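Local coordinates for protein mitogen (Streptococcus dysgalactiae, PDB 2J4X) that probably acts as a secreted bacterial superantigen toxin that stimulates T cells, and binds a zinc ion, at residues 176-181 with 190-195; 155-160 with 180-185. All coordinates share one frame; numbering follows the deposited sequence.

Interaction 1 of 2, residues 176-181 with 190-195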
ATOM      1  N   THR A 176     -11.170   5.748  16.407  1.00 52.77           N
ATOM      2  CA  THR A 176      -9.710   5.837  16.444  1.00 51.56           C
ATOM      3  C   THR A 176      -9.223   6.022  15.003  1.00 50.99           C
ATOM      4  O   THR A 176      -9.933   5.680  14.057  1.00 50.23           O
ATOM      5  CB  THR A 176      -9.078   4.575  17.029  1.00 51.18           C
ATOM      6  OG1 THR A 176      -9.479   3.444  16.258  1.00 52.82           O
ATOM      7  CG2 THR A 176      -9.535   4.373  18.454  1.00 52.54           C
ATOM      8  N   THR A 177      -8.012   6.552  14.842  1.00 50.61           N
ATOM      9  CA  THR A 177      -7.437   6.808  13.515  1.00 49.01           C
ATOM     10  C   THR A 177      -6.018   6.293  13.389  1.00 46.26           C
ATOM     11  O   THR A 177      -5.297   6.225  14.380  1.00 47.26           O
ATOM     12  CB  THR A 177      -7.347   8.332  13.230  1.00 50.13           C
ATOM     13  OG1 THR A 177      -8.650   8.919  13.276  1.00 51.78           O
ATOM     14  CG2 THR A 177      -6.735   8.589  11.863  1.00 51.86           C
ATOM     15  N   LYS A 178      -5.619   5.932  12.174  1.00 43.47           N
ATOM     16  CA  LYS A 178      -4.235   5.531  11.925  1.00 40.46           C
ATOM     17  C   LYS A 178      -3.750   6.523  10.884  1.00 39.66           C
ATOM     18  O   LYS A 178      -4.228   6.522   9.751  1.00 38.36           O
ATOM     19  CB  LYS A 178      -4.119   4.119  11.374  1.00 39.92           C
ATOM     20  CG  LYS A 178      -2.672   3.731  11.091  1.00 39.24           C
ATOM     21  CD  LYS A 178      -2.598   2.332  10.527  1.00 40.70           C
ATOM     22  CE  LYS A 178      -1.378   2.135   9.652  1.00 43.13           C
ATOM     23  NZ  LYS A 178      -0.084   1.957  10.377  1.00 44.78           N
ATOM     24  N   PHE A 179      -2.818   7.383  11.286  1.00 39.55           N
ATOM     25  CA  PHE A 179      -2.277   8.422  10.420  1.00 38.45           C
ATOM     26  C   PHE A 179      -0.954   8.045   9.739  1.00 38.26           C
ATOM     27  O   PHE A 179      -0.108   7.357  10.333  1.00 37.36           O
ATOM     28  CB  PHE A 179      -2.078   9.705  11.231  1.00 40.50           C
ATOM     29  CG  PHE A 179      -3.361  10.406  11.613  1.00 41.88           C
ATOM     30  CD1 PHE A 179      -3.633  10.702  12.953  1.00 42.55           C
ATOM     31  CD2 PHE A 179      -4.270  10.814  10.636  1.00 41.40           C
ATOM     32  CE1 PHE A 179      -4.785  11.394  13.316  1.00 42.34           C
ATOM     33  CE2 PHE A 179      -5.426  11.507  10.987  1.00 42.16           C
ATOM     34  CZ  PHE A 179      -5.682  11.799  12.333  1.00 42.62           C
ATOM     35  N   THR A 180      -0.777   8.516   8.503  1.00 35.12           N
ATOM     36  CA  THR A 180       0.432   8.234   7.745  1.00 33.52           C
ATOM     37  C   THR A 180       0.891   9.467   6.988  1.00 32.65           C
ATOM     38  O   THR A 180       0.089  10.153   6.375  1.00 33.41           O
ATOM     39  CB  THR A 180       0.205   7.074   6.745  1.00 33.56           C
ATOM     40  OG1 THR A 180      -0.185   5.902   7.470  1.00 34.61           O
ATOM     41  CG2 THR A 180       1.470   6.776   5.957  1.00 31.47           C
ATOM     42  N   ASP A 181       2.189   9.740   7.035  1.00 31.67           N
ATOM     43  CA  ASP A 181       2.760  10.895   6.351  1.00 31.36           C
ATOM     44  C   ASP A 181       2.853  10.542   4.877  1.00 30.79           C
ATOM     45  O   ASP A 181       3.502   9.558   4.528  1.00 32.18           O
ATOM     46  CB  ASP A 181       4.156  11.192   6.904  1.00 31.07           C
ATOM     47  CG  ASP A 181       4.667  12.540   6.496  1.00 29.98           C
ATOM     48  OD1 ASP A 181       4.284  13.034   5.432  1.00 29.01           O
ATOM     49  OD2 ASP A 181       5.482  13.111   7.230  1.00 33.87           O
ATOM     50  N   ASP A 190       6.643  -5.454   7.420  1.00 44.46           N
ATOM     51  CA  ASP A 190       5.916  -6.103   8.518  1.00 45.62           C
ATOM     52  C   ASP A 190       4.538  -6.675   8.195  1.00 44.64           C
ATOM     53  O   ASP A 190       3.881  -7.220   9.076  1.00 45.06           O
ATOM     54  CB  ASP A 190       5.795  -5.169   9.730  1.00 50.13           C
ATOM     55  CG  ASP A 190       5.357  -3.777   9.360  1.00 53.72           C
ATOM     56  OD1 ASP A 190       4.276  -3.634   8.737  1.00 56.09           O
ATOM     57  OD2 ASP A 190       6.106  -2.829   9.705  1.00 56.70           O
ATOM     58  N   ASN A 191       4.105  -6.568   6.943  1.00 42.53           N
ATOM     59  CA  ASN A 191       2.814  -7.100   6.532  1.00 39.86           C
ATOM     60  C   ASN A 191       1.695  -6.675   7.426  1.00 39.04           C
ATOM     61  O   ASN A 191       0.828  -7.479   7.725  1.00 41.00           O
ATOM     62  CB  ASN A 191       2.823  -8.618   6.510  1.00 39.76           C
ATOM     63  CG  ASN A 191       3.573  -9.167   5.349  1.00 41.67           C
ATOM     64  OD1 ASN A 191       3.297  -8.801   4.215  1.00 42.87           O
ATOM     65  ND2 ASN A 191       4.536 -10.059   5.612  1.00 43.04           N
ATOM     66  N   GLU A 192       1.700  -5.428   7.869  1.00 38.35           N
ATOM     67  CA  GLU A 192       0.623  -4.951   8.725  1.00 36.43           C
ATOM     68  C   GLU A 192      -0.647  -5.139   7.902  1.00 34.70           C
ATOM     69  O   GLU A 192      -0.640  -4.854   6.707  1.00 34.40           O
ATOM     70  CB  GLU A 192       0.834  -3.469   9.040  1.00 38.07           C
ATOM     71  CG  GLU A 192       0.201  -3.016  10.342  1.00 44.63           C
ATOM     72  CD  GLU A 192       0.124  -1.493  10.505  1.00 48.39           C
ATOM     73  OE1 GLU A 192       1.028  -0.778   9.987  1.00 51.64           O
ATOM     74  OE2 GLU A 192      -0.841  -1.017  11.171  1.00 48.90           O
ATOM     75  N   THR A 193      -1.710  -5.657   8.516  1.00 34.18           N
ATOM     76  CA  THR A 193      -3.008  -5.860   7.839  1.00 35.38           C
ATOM     77  C   THR A 193      -4.140  -5.054   8.524  1.00 35.32           C
ATOM     78  O   THR A 193      -4.147  -4.875   9.741  1.00 36.38           O
ATOM     79  CB  THR A 193      -3.420  -7.353   7.810  1.00 34.96           C
ATOM     80  OG1 THR A 193      -3.340  -7.887   9.134  1.00 38.12           O
ATOM     81  CG2 THR A 193      -2.506  -8.155   6.903  1.00 35.44           C
ATOM     82  N   ILE A 194      -5.091  -4.564   7.738  1.00 35.20           N
ATOM     83  CA  ILE A 194      -6.185  -3.771   8.275  1.00 35.29           C
ATOM     84  C   ILE A 194      -7.458  -4.595   8.212  1.00 35.83           C
ATOM     85  O   ILE A 194      -7.693  -5.290   7.239  1.00 35.86           O
ATOM     86  CB  ILE A 194      -6.375  -2.466   7.432  1.00 36.23           C
ATOM     87  CG1 ILE A 194      -5.053  -1.697   7.362  1.00 34.94           C
ATOM     88  CG2 ILE A 194      -7.460  -1.558   8.050  1.00 34.04           C
ATOM     89  CD1 ILE A 194      -4.573  -1.135   8.692  1.00 36.00           C
ATOM     90  N   ASP A 195      -8.273  -4.538   9.257  1.00 38.66           N
ATOM     91  CA  ASP A 195      -9.545  -5.270   9.274  1.00 41.04           C
ATOM     92  C   ASP A 195     -10.503  -4.291   8.634  1.00 41.31           C
ATOM     93  O   ASP A 195     -10.897  -3.308   9.267  1.00 41.37           O
ATOM     94  CB  ASP A 195     -10.008  -5.544  10.709  1.00 43.36           C
ATOM     95  CG  ASP A 195     -11.237  -6.455  10.774  1.00 46.18           C
ATOM     96  OD1 ASP A 195     -12.084  -6.421   9.843  1.00 46.35           O
ATOM     97  OD2 ASP A 195     -11.353  -7.201  11.781  1.00 49.23           O
TER
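Lys178 reaches across to Glu192 and Ile194. Its CA lies 10.2 Å from the CA of Ile194, too far for the two backbones to pair, so side chains alone make the contact. CG of Lys178 stands anti to the backbone N (chi1 179°), and the chain stays extended until chi4, where rotation about CD-CE turns NZ aside (77°). On the way, Lys178 CD passes 4.4 Å from Ile194 CD1. NZ then meets the carboxylate of Glu192, which comes from the opposite direction. The salt bridge is uneven: Lys178 NZ donates to Glu192 OE1 at 3.0 Å, using the oxygen's syn lone pair, and only weakly to Glu192 OE2 at 3.2 Å. Strand 177-181 is the last in its sheet of the beta-grasp domain, beside strand 166-172. Strand 193-195 pairs instead with strand 134-136. The bridge runs from the edge strand to the residue just before strand 193-195, while Ile194 belongs to that strand. Phe137 adds a cation-pi contact to Lys178, and the backbone of Phe137 is hydrogen-bonded to that of Glu192. Further along strand 177-181, Thr180 also packs on Phe137. An Asx turn shapes the backbone just before Glu192: Asp190 OD1 accepts from Glu192 N at 3.3 Å, through its anti lone pair.

Interaction 2 of 2, residues 155-160 with 180-185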
ATOM      1  N   LYS A 155      -2.458  15.988  -8.410  1.00 40.41           N
ATOM      2  CA  LYS A 155      -1.160  15.620  -9.005  1.00 40.77           C
ATOM      3  C   LYS A 155      -0.112  15.395  -7.906  1.00 39.80           C
ATOM      4  O   LYS A 155       0.939  16.050  -7.884  1.00 41.80           O
ATOM      5  CB  LYS A 155      -0.635  16.725  -9.945  1.00 41.95           C
ATOM      6  CG  LYS A 155      -1.485  17.012 -11.166  1.00 44.92           C
ATOM      7  CD  LYS A 155      -0.872  18.153 -11.982  1.00 47.85           C
ATOM      8  CE  LYS A 155      -1.780  18.595 -13.153  1.00 50.78           C
ATOM      9  NZ  LYS A 155      -2.838  19.606 -12.774  1.00 49.70           N
ATOM     10  N   LEU A 156      -0.399  14.479  -6.990  1.00 37.05           N
ATOM     11  CA  LEU A 156       0.519  14.193  -5.899  1.00 34.40           C
ATOM     12  C   LEU A 156       1.892  13.814  -6.446  1.00 32.77           C
ATOM     13  O   LEU A 156       1.994  13.047  -7.406  1.00 31.79           O
ATOM     14  CB  LEU A 156      -0.056  13.061  -5.024  1.00 34.18           C
ATOM     15  CG  LEU A 156       0.614  12.666  -3.704  1.00 33.81           C
ATOM     16  CD1 LEU A 156       0.729  13.881  -2.788  1.00 33.90           C
ATOM     17  CD2 LEU A 156      -0.181  11.550  -3.035  1.00 31.92           C
ATOM     18  N   TYR A 157       2.932  14.385  -5.836  1.00 33.28           N
ATOM     19  CA  TYR A 157       4.356  14.136  -6.162  1.00 33.86           C
ATOM     20  C   TYR A 157       4.867  14.743  -7.470  1.00 35.21           C
ATOM     21  O   TYR A 157       6.021  14.533  -7.862  1.00 34.54           O
ATOM     22  CB  TYR A 157       4.691  12.621  -6.108  1.00 31.33           C
ATOM     23  CG  TYR A 157       4.261  11.929  -4.812  1.00 30.46           C
ATOM     24  CD1 TYR A 157       4.340  12.584  -3.566  1.00 29.35           C
ATOM     25  CD2 TYR A 157       3.726  10.635  -4.833  1.00 30.13           C
ATOM     26  CE1 TYR A 157       3.881  11.961  -2.378  1.00 28.31           C
ATOM     27  CE2 TYR A 157       3.271  10.011  -3.651  1.00 27.46           C
ATOM     28  CZ  TYR A 157       3.348  10.678  -2.444  1.00 27.11           C
ATOM     29  OH  TYR A 157       2.857  10.074  -1.323  1.00 27.72           O
ATOM     30  N   GLU A 158       4.004  15.494  -8.145  1.00 38.41           N
ATOM     31  CA  GLU A 158       4.419  16.167  -9.371  1.00 41.64           C
ATOM     32  C   GLU A 158       5.148  17.453  -8.954  1.00 43.54           C
ATOM     33  O   GLU A 158       4.833  18.050  -7.926  1.00 42.95           O
ATOM     34  CB  GLU A 158       3.210  16.506 -10.268  1.00 41.41           C
ATOM     35  CG  GLU A 158       2.718  15.344 -11.117  1.00 42.77           C
ATOM     36  CD  GLU A 158       3.848  14.657 -11.893  1.00 45.00           C
ATOM     37  OE1 GLU A 158       3.785  13.415 -12.057  1.00 46.17           O
ATOM     38  OE2 GLU A 158       4.796  15.348 -12.343  1.00 46.82           O
ATOM     39  N   HIS A 159       6.133  17.861  -9.747  1.00 46.82           N
ATOM     40  CA  HIS A 159       6.902  19.064  -9.478  1.00 50.17           C
ATOM     41  C   HIS A 159       5.946  20.236  -9.241  1.00 52.03           C
ATOM     42  O   HIS A 159       6.135  21.067  -8.343  1.00 52.32           O
ATOM     43  CB  HIS A 159       7.777  19.344 -10.694  1.00 53.16           C
ATOM     44  CG  HIS A 159       8.703  20.509 -10.527  1.00 56.54           C
ATOM     45  ND1 HIS A 159       9.779  20.487  -9.665  1.00 57.59           N
ATOM     46  CD2 HIS A 159       8.717  21.726 -11.119  1.00 55.93           C
ATOM     47  CE1 HIS A 159      10.416  21.643  -9.733  1.00 57.50           C
ATOM     48  NE2 HIS A 159       9.790  22.411 -10.608  1.00 57.32           N
ATOM     49  N   ASN A 160       4.903  20.263 -10.063  1.00 53.72           N
ATOM     50  CA  ASN A 160       3.868  21.298 -10.057  1.00 55.14           C
ATOM     51  C   ASN A 160       2.708  21.176  -9.039  1.00 54.75           C
ATOM     52  O   ASN A 160       1.880  22.086  -8.948  1.00 55.79           O
ATOM     53  CB  ASN A 160       3.269  21.386 -11.478  1.00 57.58           C
ATOM     54  CG  ASN A 160       2.955  19.997 -12.087  1.00 59.10           C
ATOM     55  OD1 ASN A 160       3.864  19.239 -12.445  1.00 59.63           O
ATOM     56  ND2 ASN A 160       1.666  19.671 -12.201  1.00 59.29           N
ATOM     57  N   THR A 180      -0.777   8.516   8.503  1.00 35.12           N
ATOM     58  CA  THR A 180       0.432   8.234   7.745  1.00 33.52           C
ATOM     59  C   THR A 180       0.891   9.467   6.988  1.00 32.65           C
ATOM     60  O   THR A 180       0.089  10.153   6.375  1.00 33.41           O
ATOM     61  CB  THR A 180       0.205   7.074   6.745  1.00 33.56           C
ATOM     62  OG1 THR A 180      -0.185   5.902   7.470  1.00 34.61           O
ATOM     63  CG2 THR A 180       1.470   6.776   5.957  1.00 31.47           C
ATOM     64  N   ASP A 181       2.189   9.740   7.035  1.00 31.67           N
ATOM     65  CA  ASP A 181       2.760  10.895   6.351  1.00 31.36           C
ATOM     66  C   ASP A 181       2.853  10.542   4.877  1.00 30.79           C
ATOM     67  O   ASP A 181       3.502   9.558   4.528  1.00 32.18           O
ATOM     68  CB  ASP A 181       4.156  11.192   6.904  1.00 31.07           C
ATOM     69  CG  ASP A 181       4.667  12.540   6.496  1.00 29.98           C
ATOM     70  OD1 ASP A 181       4.284  13.034   5.432  1.00 29.01           O
ATOM     71  OD2 ASP A 181       5.482  13.111   7.230  1.00 33.87           O
ATOM     72  N   LEU A 182       2.191  11.330   4.028  1.00 29.99           N
ATOM     73  CA  LEU A 182       2.174  11.114   2.577  1.00 28.79           C
ATOM     74  C   LEU A 182       3.490  11.396   1.895  1.00 29.09           C
ATOM     75  O   LEU A 182       3.644  11.118   0.714  1.00 29.20           O
ATOM     76  CB  LEU A 182       1.109  11.992   1.923  1.00 28.05           C
ATOM     77  CG  LEU A 182      -0.348  11.536   1.992  1.00 28.99           C
ATOM     78  CD1 LEU A 182      -1.276  12.590   1.351  1.00 25.75           C
ATOM     79  CD2 LEU A 182      -0.463  10.174   1.277  1.00 26.89           C
ATOM     80  N   PHE A 183       4.425  11.980   2.639  1.00 30.52           N
ATOM     81  CA  PHE A 183       5.740  12.312   2.118  1.00 31.20           C
ATOM     82  C   PHE A 183       6.843  11.462   2.724  1.00 32.59           C
ATOM     83  O   PHE A 183       7.992  11.886   2.822  1.00 33.83           O
ATOM     84  CB  PHE A 183       6.014  13.813   2.308  1.00 30.89           C
ATOM     85  CG  PHE A 183       5.298  14.663   1.298  1.00 30.53           C
ATOM     86  CD1 PHE A 183       3.931  14.891   1.410  1.00 30.75           C
ATOM     87  CD2 PHE A 183       5.948  15.078   0.136  1.00 31.01           C
ATOM     88  CE1 PHE A 183       3.222  15.498   0.375  1.00 29.39           C
ATOM     89  CE2 PHE A 183       5.246  15.685  -0.899  1.00 29.58           C
ATOM     90  CZ  PHE A 183       3.883  15.890  -0.778  1.00 29.83           C
ATOM     91  N   THR A 184       6.462  10.253   3.129  1.00 33.62           N
ATOM     92  CA  THR A 184       7.372   9.266   3.703  1.00 34.61           C
ATOM     93  C   THR A 184       7.121   7.933   2.986  1.00 35.59           C
ATOM     94  O   THR A 184       6.126   7.775   2.268  1.00 35.49           O
ATOM     95  CB  THR A 184       7.145   9.050   5.248  1.00 32.57           C
ATOM     96  OG1 THR A 184       5.867   8.460   5.485  1.00 32.80           O
ATOM     97  CG2 THR A 184       7.211  10.346   5.992  1.00 32.48           C
ATOM     98  N   HIS A 185       8.043   6.988   3.161  1.00 36.86           N
ATOM     99  CA  HIS A 185       7.904   5.649   2.583  1.00 37.60           C
ATOM    100  C   HIS A 185       7.770   4.682   3.762  1.00 36.87           C
ATOM    101  O   HIS A 185       8.767   4.313   4.383  1.00 37.64           O
ATOM    102  CB  HIS A 185       9.128   5.257   1.749  1.00 38.25           C
ATOM    103  CG  HIS A 185       8.928   3.995   0.973  1.00 40.62           C
ATOM    104  ND1 HIS A 185       8.166   2.947   1.450  1.00 41.69           N
ATOM    105  CD2 HIS A 185       9.356   3.622  -0.254  1.00 40.73           C
ATOM    106  CE1 HIS A 185       8.130   1.984   0.547  1.00 40.73           C
ATOM    107  NE2 HIS A 185       8.844   2.368  -0.496  1.00 41.04           N
TER
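A type II turn, Lys155 to Glu158, faces a type I turn, Asp181 to Thr184, with the CA atoms of Tyr157 and Phe183 8.6 Å apart. Both turns belong to the beta-grasp domain. The first lies in the loop after helix 137-150, the second where the edge strand 177-181 ends. The contact is buried, and two aromatic rings form its centre. Tyr157 and Phe183 make a T-shaped pair: the edge of Tyr157 points at one face of Phe183, with centroids 5.6 Å apart and planes at 83°. Tyr157 CE1 sits over that face, offset toward the rim. CG of Tyr157 lies beside the backbone N (chi1 -52°) and anti to the carbonyl carbon, which carries the ring toward the second turn. Leu156 covers one face of the Tyr157 ring with CG, 3.4 Å above the plane. Leu156 CD1 also touches Phe183 CZ, at 4.2 Å. At the far end of the tyrosine, OH donates to Leu182 O, which lies in the plane of the ring. The modelled length of 2.4 Å between Tyr157 OH and Leu182 O is very short, so its exact value is doubtful. Arg145 of helix 137-150 makes a weak bond to the same hydroxyl. Leu10 of helix 7-14 packs against both aromatic residues. The second turn also contains an Asx turn: Phe183 N donates to Asp181 OD1 at 3.0 Å, nearly straight at 162°, from above the carboxylate plane.

Overall arrangement
From the N terminus, helix 137-150 leads into 155-160, the first segment of interaction 2. The chain then runs through strand 166-172 and strand 177-181, and interaction 2 closes this loop at 180-185. Interaction 1 starts on strand 177-181 and closes a shorter loop, without helix or strand, at 190-195. The loops cross: interaction 1 opens before interaction 2 has closed, and their segments share Thr180 and Asp181. The centres of the two contacts are about 18 Å apart. Interaction 1 ties the edge strand to the small sheet of 134-136 and 193-195. Interaction 2 ties the end of the same strand to the loop after helix 137-150, beside helix 7-14. Both lie within the beta-grasp domain.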